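Cyclic di-GMP-binding protein XC_3703 (Xanthomonas campestris pv. campestris, PDB 5B7W) binds the bacterial second messenger cyclic di-GMP, regulates virulence and biofilm formation and, when free of the ligand, promotes binding of a LysR-type transcriptional regulator to its target genes. Local coordinates at residues N23-T28 against R65-A70; I47-P52 against Q59-L64. One frame throughout, in Å; residues are numbered along the deposited sequence.

Contact 1 (N23-T28 against R65-A70)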
ATOM      1  N   ASN A  23     -16.945   6.332   3.070  1.00 28.20           N
ATOM      2  CA  ASN A  23     -17.836   7.463   3.307  1.00 27.72           C
ATOM      3  C   ASN A  23     -19.282   7.004   3.442  1.00 34.39           C
ATOM      4  O   ASN A  23     -20.021   7.506   4.299  1.00 39.96           O
ATOM      5  CB  ASN A  23     -17.696   8.488   2.181  1.00 28.06           C
ATOM      6  CG  ASN A  23     -16.472   9.365   2.342  1.00 30.87           C
ATOM      7  OD1 ASN A  23     -16.195   9.868   3.431  1.00 27.08           O
ATOM      8  ND2 ASN A  23     -15.724   9.545   1.260  1.00 27.61           N
ATOM      9  N   ARG A  24     -19.703   6.052   2.607  1.00 35.04           N
ATOM     10  CA  ARG A  24     -21.043   5.490   2.738  1.00 42.03           C
ATOM     11  C   ARG A  24     -21.217   4.796   4.082  1.00 42.93           C
ATOM     12  O   ARG A  24     -22.296   4.855   4.686  1.00 48.00           O
ATOM     13  CB  ARG A  24     -21.317   4.514   1.593  1.00 46.82           C
ATOM     14  CG  ARG A  24     -21.838   5.166   0.323  1.00 61.46           C
ATOM     15  CD  ARG A  24     -23.354   5.080   0.247  1.00 69.49           C
ATOM     16  NE  ARG A  24     -23.811   3.703   0.077  1.00 70.74           N
ATOM     17  CZ  ARG A  24     -24.005   3.120  -1.102  1.00 66.44           C
ATOM     18  NH1 ARG A  24     -23.783   3.794  -2.222  1.00 65.33           N
ATOM     19  NH2 ARG A  24     -24.422   1.863  -1.162  1.00 66.52           N
ATOM     20  N   GLU A  25     -20.163   4.141   4.572  1.00 37.99           N
ATOM     21  CA  GLU A  25     -20.265   3.417   5.835  1.00 43.83           C
ATOM     22  C   GLU A  25     -20.399   4.375   7.012  1.00 42.03           C
ATOM     23  O   GLU A  25     -21.092   4.070   7.990  1.00 46.45           O
ATOM     24  CB  GLU A  25     -19.051   2.505   6.009  1.00 44.43           C
ATOM     25  CG  GLU A  25     -19.262   1.369   6.991  1.00 52.19           C
ATOM     26  CD  GLU A  25     -18.326   0.205   6.734  1.00 56.50           C
ATOM     27  OE1 GLU A  25     -17.301   0.095   7.440  1.00 59.52           O
ATOM     28  OE2 GLU A  25     -18.613  -0.599   5.821  1.00 60.25           O
ATOM     29  N   LEU A  26     -19.746   5.539   6.937  1.00 38.98           N
ATOM     30  CA  LEU A  26     -19.886   6.535   7.994  1.00 37.84           C
ATOM     31  C   LEU A  26     -21.311   7.057   8.087  1.00 39.02           C
ATOM     32  O   LEU A  26     -21.793   7.357   9.185  1.00 44.00           O
ATOM     33  CB  LEU A  26     -18.923   7.697   7.760  1.00 40.89           C
ATOM     34  CG  LEU A  26     -17.493   7.542   8.271  1.00 51.02           C
ATOM     35  CD1 LEU A  26     -16.733   8.832   8.032  1.00 45.63           C
ATOM     36  CD2 LEU A  26     -17.497   7.175   9.744  1.00 58.14           C
ATOM     37  N   ASP A  27     -21.997   7.176   6.948  1.00 42.53           N
ATOM     38  CA  ASP A  27     -23.363   7.682   6.927  1.00 43.71           C
ATOM     39  C   ASP A  27     -24.357   6.726   7.572  1.00 48.88           C
ATOM     40  O   ASP A  27     -25.488   7.136   7.854  1.00 55.42           O
ATOM     41  CB  ASP A  27     -23.788   7.975   5.486  1.00 47.66           C
ATOM     42  CG  ASP A  27     -22.814   8.886   4.763  1.00 55.05           C
ATOM     43  OD1 ASP A  27     -22.169   9.723   5.430  1.00 57.91           O
ATOM     44  OD2 ASP A  27     -22.694   8.768   3.525  1.00 55.99           O
ATOM     45  N   THR A  28     -23.970   5.474   7.810  1.00 52.27           N
ATOM     46  CA  THR A  28     -24.843   4.489   8.432  1.00 59.52           C
ATOM     47  C   THR A  28     -24.478   4.205   9.882  1.00 60.82           C
ATOM     48  O   THR A  28     -25.175   3.424  10.538  1.00 60.05           O
ATOM     49  CB  THR A  28     -24.820   3.179   7.637  1.00 59.20           C
ATOM     50  OG1 THR A  28     -23.528   2.570   7.752  1.00 63.07           O
ATOM     51  CG2 THR A  28     -25.122   3.438   6.169  1.00 54.95           C
ATOM     52  N   ARG A  65      -9.324   0.766   6.853  1.00 23.69           N
ATOM     53  CA  ARG A  65      -8.608  -0.494   6.680  1.00 27.06           C
ATOM     54  C   ARG A  65      -9.538  -1.584   6.162  1.00 24.17           C
ATOM     55  O   ARG A  65      -9.214  -2.286   5.197  1.00 24.66           O
ATOM     56  CB  ARG A  65      -7.964  -0.928   7.999  1.00 32.36           C
ATOM     57  CG  ARG A  65      -6.712  -0.158   8.386  1.00 41.09           C
ATOM     58  CD  ARG A  65      -5.917  -0.933   9.430  1.00 50.62           C
ATOM     59  NE  ARG A  65      -4.621  -0.326   9.716  1.00 56.95           N
ATOM     60  CZ  ARG A  65      -4.315   0.281  10.859  1.00 59.45           C
ATOM     61  NH1 ARG A  65      -5.214   0.361  11.831  1.00 61.54           N
ATOM     62  NH2 ARG A  65      -3.109   0.804  11.032  1.00 58.19           N
ATOM     63  N   ALA A  66     -10.708  -1.733   6.789  1.00 30.61           N
ATOM     64  CA  ALA A  66     -11.636  -2.786   6.390  1.00 30.43           C
ATOM     65  C   ALA A  66     -12.133  -2.580   4.966  1.00 37.29           C
ATOM     66  O   ALA A  66     -12.306  -3.547   4.215  1.00 35.54           O
ATOM     67  CB  ALA A  66     -12.811  -2.847   7.365  1.00 24.56           C
ATOM     68  N   ARG A  67     -12.368  -1.326   4.575  1.00 37.70           N
ATOM     69  CA  ARG A  67     -12.826  -1.058   3.216  1.00 29.68           C
ATOM     70  C   ARG A  67     -11.743  -1.373   2.192  1.00 26.62           C
ATOM     71  O   ARG A  67     -12.019  -1.993   1.159  1.00 28.97           O
ATOM     72  CB  ARG A  67     -13.283   0.395   3.087  1.00 33.91           C
ATOM     73  CG  ARG A  67     -14.571   0.716   3.834  1.00 31.10           C
ATOM     74  CD  ARG A  67     -15.660  -0.298   3.519  1.00 42.61           C
ATOM     75  NE  ARG A  67     -15.862  -1.236   4.619  1.00 50.35           N
ATOM     76  CZ  ARG A  67     -16.320  -2.475   4.471  1.00 53.29           C
ATOM     77  NH1 ARG A  67     -16.619  -2.934   3.263  1.00 52.59           N
ATOM     78  NH2 ARG A  67     -16.473  -3.258   5.531  1.00 55.21           N
ATOM     79  N   LEU A  68     -10.504  -0.955   2.462  1.00 28.05           N
ATOM     80  CA  LEU A  68      -9.410  -1.223   1.534  1.00 31.79           C
ATOM     81  C   LEU A  68      -9.164  -2.720   1.396  1.00 34.79           C
ATOM     82  O   LEU A  68      -8.991  -3.233   0.284  1.00 29.24           O
ATOM     83  CB  LEU A  68      -8.143  -0.506   2.001  1.00 37.06           C
ATOM     84  CG  LEU A  68      -8.141   1.015   1.844  1.00 42.66           C
ATOM     85  CD1 LEU A  68      -7.033   1.637   2.672  1.00 44.04           C
ATOM     86  CD2 LEU A  68      -7.990   1.395   0.382  1.00 38.22           C
ATOM     87  N   LEU A  69      -9.147  -3.439   2.521  1.00 36.11           N
ATOM     88  CA  LEU A  69      -9.000  -4.889   2.470  1.00 39.72           C
ATOM     89  C   LEU A  69     -10.151  -5.529   1.705  1.00 36.36           C
ATOM     90  O   LEU A  69      -9.943  -6.466   0.926  1.00 39.89           O
ATOM     91  CB  LEU A  69      -8.910  -5.458   3.886  1.00 36.88           C
ATOM     92  CG  LEU A  69      -7.644  -5.105   4.669  1.00 39.36           C
ATOM     93  CD1 LEU A  69      -7.833  -5.350   6.156  1.00 38.30           C
ATOM     94  CD2 LEU A  69      -6.455  -5.895   4.143  1.00 35.88           C
ATOM     95  N   ALA A  70     -11.372  -5.020   1.898  1.00 34.96           N
ATOM     96  CA  ALA A  70     -12.537  -5.570   1.211  1.00 37.23           C
ATOM     97  C   ALA A  70     -12.437  -5.440  -0.301  1.00 40.71           C
ATOM     98  O   ALA A  70     -13.110  -6.186  -1.020  1.00 42.00           O
ATOM     99  CB  ALA A  70     -13.813  -4.886   1.705  1.00 34.65           C
TER
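With CG swung anti to the backbone N (chi1 -159°) and the chain extended beyond it, Glu25 brings its carboxylate to Arg67, whose own chain is bent. Arg67 starts beside its backbone N, then bends at chi2 and again at chi3, and the two bends turn a face of the guanidinium to OE2 of Glu25. The two side chains cross at about a right angle. OE2 of Glu25 comes to 3.1 Å from NE of Arg67, but it arrives over a face of the guanidinium, 2.9 Å above the plane and offset toward the rim. CZ of Arg67 is 3.3 Å from the same OE2. Carboxylate and guanidinium planes stand 69° apart, and no N-H points at the oxygen. The pair is therefore a salt bridge by charge alone, without the directional grip of an in-plane, two-pronged pairing. OE1 of Glu25 lies a little farther off, 3.4 Å from NE of Arg67.

The carbonyl O of Glu25 accepts both from Thr28 OG1, at 2.9 Å, and from Thr28 N, the two donors coming from the same face of the carbonyl plane. Glu25 also rests on Ile63 of helix 54-70, across the helix pair, while Arg67 lies back against Gln21 and Ala22 of helix 12-26. The 94 Å² buried here is small, and both residues are partly exposed. This is a surface ion pair bridging the two helices that pack on one side of the four-stranded antiparallel sheet in domain II, the RRM-like arrangement of the YajQ family.

Contact 2 (I47-P52 against Q59-L64)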
ATOM      1  N   ILE A  47      -5.179   9.883   1.282  1.00 32.48           N
ATOM      2  CA  ILE A  47      -6.506   9.808   1.878  1.00 34.28           C
ATOM      3  C   ILE A  47      -6.501  10.707   3.105  1.00 35.33           C
ATOM      4  O   ILE A  47      -5.789  10.439   4.081  1.00 32.97           O
ATOM      5  CB  ILE A  47      -6.894   8.370   2.249  1.00 35.05           C
ATOM      6  CG1 ILE A  47      -6.924   7.483   1.004  1.00 38.12           C
ATOM      7  CG2 ILE A  47      -8.245   8.352   2.950  1.00 32.29           C
ATOM      8  CD1 ILE A  47      -7.298   6.047   1.295  1.00 32.18           C
ATOM      9  N   ASN A  48      -7.289  11.777   3.061  1.00 30.63           N
ATOM     10  CA  ASN A  48      -7.389  12.708   4.176  1.00 33.16           C
ATOM     11  C   ASN A  48      -8.570  12.317   5.057  1.00 32.57           C
ATOM     12  O   ASN A  48      -9.713  12.275   4.588  1.00 34.93           O
ATOM     13  CB  ASN A  48      -7.539  14.144   3.673  1.00 26.62           C
ATOM     14  CG  ASN A  48      -6.232  14.719   3.164  1.00 37.91           C
ATOM     15  OD1 ASN A  48      -5.214  14.683   3.856  1.00 45.36           O
ATOM     16  ND2 ASN A  48      -6.253  15.253   1.949  1.00 42.10           N
ATOM     17  N   GLN A  49      -8.289  12.019   6.320  1.00 32.75           N
ATOM     18  CA  GLN A  49      -9.316  11.739   7.312  1.00 33.82           C
ATOM     19  C   GLN A  49      -9.525  12.973   8.176  1.00 29.40           C
ATOM     20  O   GLN A  49      -8.562  13.638   8.567  1.00 38.99           O
ATOM     21  CB  GLN A  49      -8.927  10.547   8.191  1.00 26.78           C
ATOM     22  CG  GLN A  49      -8.347   9.365   7.431  1.00 32.40           C
ATOM     23  CD  GLN A  49      -8.141   8.151   8.319  1.00 30.66           C
ATOM     24  OE1 GLN A  49      -8.802   7.126   8.151  1.00 30.29           O
ATOM     25  NE2 GLN A  49      -7.225   8.263   9.273  1.00 27.38           N
ATOM     26  N   SER A  50     -10.787  13.282   8.467  1.00 32.16           N
ATOM     27  CA  SER A  50     -11.124  14.446   9.274  1.00 34.20           C
ATOM     28  C   SER A  50     -12.339  14.131  10.128  1.00 33.24           C
ATOM     29  O   SER A  50     -13.334  13.597   9.628  1.00 33.16           O
ATOM     30  CB  SER A  50     -11.394  15.674   8.396  1.00 32.97           C
ATOM     31  OG  SER A  50     -12.467  15.437   7.502  1.00 31.15           O
ATOM     32  N   ALA A  51     -12.259  14.461  11.415  1.00 33.06           N
ATOM     33  CA  ALA A  51     -13.328  14.220  12.351  1.00 32.16           C
ATOM     34  C   ALA A  51     -13.219  15.236  13.478  1.00 32.51           C
ATOM     35  O   ALA A  51     -12.190  15.930  13.587  1.00 33.43           O
ATOM     36  CB  ALA A  51     -13.283  12.790  12.911  1.00 32.92           C
ATOM     37  N   PRO A  52     -14.246  15.379  14.308  1.00 41.19           N
ATOM     38  CA  PRO A  52     -14.141  16.315  15.439  1.00 39.03           C
ATOM     39  C   PRO A  52     -13.051  15.963  16.440  1.00 41.16           C
ATOM     40  O   PRO A  52     -12.457  16.876  17.027  1.00 46.14           O
ATOM     41  CB  PRO A  52     -15.533  16.245  16.080  1.00 45.84           C
ATOM     42  CG  PRO A  52     -16.436  15.885  14.959  1.00 46.75           C
ATOM     43  CD  PRO A  52     -15.644  14.959  14.077  1.00 42.28           C
ATOM     44  N   GLN A  59     -11.341   5.633  14.859  1.00 33.31           N
ATOM     45  CA  GLN A  59     -12.422   4.774  14.386  1.00 36.03           C
ATOM     46  C   GLN A  59     -12.446   4.716  12.864  1.00 35.07           C
ATOM     47  O   GLN A  59     -12.587   3.640  12.273  1.00 37.99           O
ATOM     48  CB  GLN A  59     -13.766   5.274  14.915  1.00 38.53           C
ATOM     49  CG  GLN A  59     -13.959   5.133  16.407  1.00 37.94           C
ATOM     50  CD  GLN A  59     -15.319   5.629  16.849  1.00 40.45           C
ATOM     51  OE1 GLN A  59     -15.679   6.782  16.610  1.00 33.11           O
ATOM     52  NE2 GLN A  59     -16.088   4.756  17.487  1.00 44.99           N
ATOM     53  N   MET A  60     -12.314   5.875  12.212  1.00 26.45           N
ATOM     54  CA  MET A  60     -12.328   5.908  10.753  1.00 28.39           C
ATOM     55  C   MET A  60     -11.167   5.122  10.161  1.00 24.31           C
ATOM     56  O   MET A  60     -11.298   4.552   9.072  1.00 34.20           O
ATOM     57  CB  MET A  60     -12.292   7.352  10.256  1.00 24.80           C
ATOM     58  CG  MET A  60     -13.534   8.164  10.587  1.00 41.13           C
ATOM     59  SD  MET A  60     -13.620   9.662   9.597  1.00 47.70           S
ATOM     60  CE  MET A  60     -12.290  10.591  10.340  1.00 28.41           C
ATOM     61  N   THR A  61     -10.027   5.083  10.855  1.00 28.83           N
ATOM     62  CA  THR A  61      -8.910   4.262  10.398  1.00 38.25           C
ATOM     63  C   THR A  61      -9.306   2.792  10.320  1.00 36.72           C
ATOM     64  O   THR A  61      -8.961   2.097   9.356  1.00 35.61           O
ATOM     65  CB  THR A  61      -7.708   4.448  11.325  1.00 38.96           C
ATOM     66  OG1 THR A  61      -7.231   5.796  11.226  1.00 36.73           O
ATOM     67  CG2 THR A  61      -6.586   3.486  10.957  1.00 37.87           C
ATOM     68  N   ASP A  62     -10.038   2.303  11.324  1.00 32.11           N
ATOM     69  CA  ASP A  62     -10.515   0.925  11.291  1.00 28.81           C
ATOM     70  C   ASP A  62     -11.484   0.706  10.137  1.00 27.88           C
ATOM     71  O   ASP A  62     -11.473  -0.354   9.499  1.00 28.59           O
ATOM     72  CB  ASP A  62     -11.175   0.566  12.622  1.00 39.55           C
ATOM     73  CG  ASP A  62     -10.243   0.750  13.804  1.00 45.47           C
ATOM     74  OD1 ASP A  62      -9.014   0.648  13.614  1.00 45.07           O
ATOM     75  OD2 ASP A  62     -10.739   0.999  14.923  1.00 46.04           O
ATOM     76  N   ILE A  63     -12.332   1.697   9.856  1.00 35.42           N
ATOM     77  CA  ILE A  63     -13.235   1.602   8.713  1.00 32.19           C
ATOM     78  C   ILE A  63     -12.444   1.615   7.412  1.00 26.98           C
ATOM     79  O   ILE A  63     -12.702   0.820   6.500  1.00 28.03           O
ATOM     80  CB  ILE A  63     -14.270   2.741   8.749  1.00 34.63           C
ATOM     81  CG1 ILE A  63     -15.138   2.641  10.004  1.00 33.26           C
ATOM     82  CG2 ILE A  63     -15.131   2.722   7.491  1.00 27.01           C
ATOM     83  CD1 ILE A  63     -16.070   3.817  10.188  1.00 32.26           C
ATOM     84  N   LEU A  64     -11.469   2.521   7.308  1.00 29.49           N
ATOM     85  CA  LEU A  64     -10.691   2.639   6.079  1.00 25.35           C
ATOM     86  C   LEU A  64      -9.891   1.372   5.806  1.00 24.45           C
ATOM     87  O   LEU A  64      -9.780   0.935   4.655  1.00 31.81           O
ATOM     88  CB  LEU A  64      -9.768   3.855   6.158  1.00 25.71           C
ATOM     89  CG  LEU A  64      -8.932   4.147   4.910  1.00 33.37           C
ATOM     90  CD1 LEU A  64      -9.832   4.411   3.710  1.00 32.99           C
ATOM     91  CD2 LEU A  64      -7.994   5.319   5.150  1.00 29.46           C
TER
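Gln49 and Met60 meet where strand 46-51 packs against helix 54-70, a helix-on-sheet contact within the RRM-like domain II; CB of Gln49 is 4.0 Å from CE of Met60. In the first shell, this same CE, brought round by a bend at chi3 (-71°), sits 3.5 Å from CB of Ala51 and 3.3 Å from the backbone O of Ser50. At the other end, Ile47 and Leu64 reach toward each other tip to tip, CG2 of Ile47 lying 3.8 Å from CD2 of Leu64. Between them the extended Gln49 side chain runs from the strand to the helix and crosses Thr61 at about a right angle.

Farther out, backbone hydrogen bonds hold the strand between its neighbours: Asn48 pairs with Glu40 of strand 38-42, Ile47 with Val94 and Gln49 with Gln92 of strand 90-96. Phe39 touches both Gln49 and Met60. Thr61 OG1 is positioned by its bond to the carbonyl O of Val57, one turn back along the helix. OE1 of Gln49 is buried without a polar partner, but NE2 of Gln49 gives Thr61 OG1, 7° out of the amide plane, a hydrogen bond of 3.1 Å, nearly straight at 165°.

In the fold
Helix 54-70 serves both contacts, one against its neighbouring helix and one against the sheet. Contact 1 lies at the surface, where charge joins two helices over a small area; contact 2 is buried, with more than three times the area and mainly apolar and amide chemistry. Their centres are about 10 Å apart, and along the chain contact 2 is nested inside the loop that contact 1 closes. Leu26, next to Glu25 in the chain, packs on helix 54-70 side chains of contact 2: its CD2 is 3.7 Å from CD1 of Ile63, and it also touches Met60. Both contacts lie away from the residues assigned by similarity to cyclic di-GMP binding.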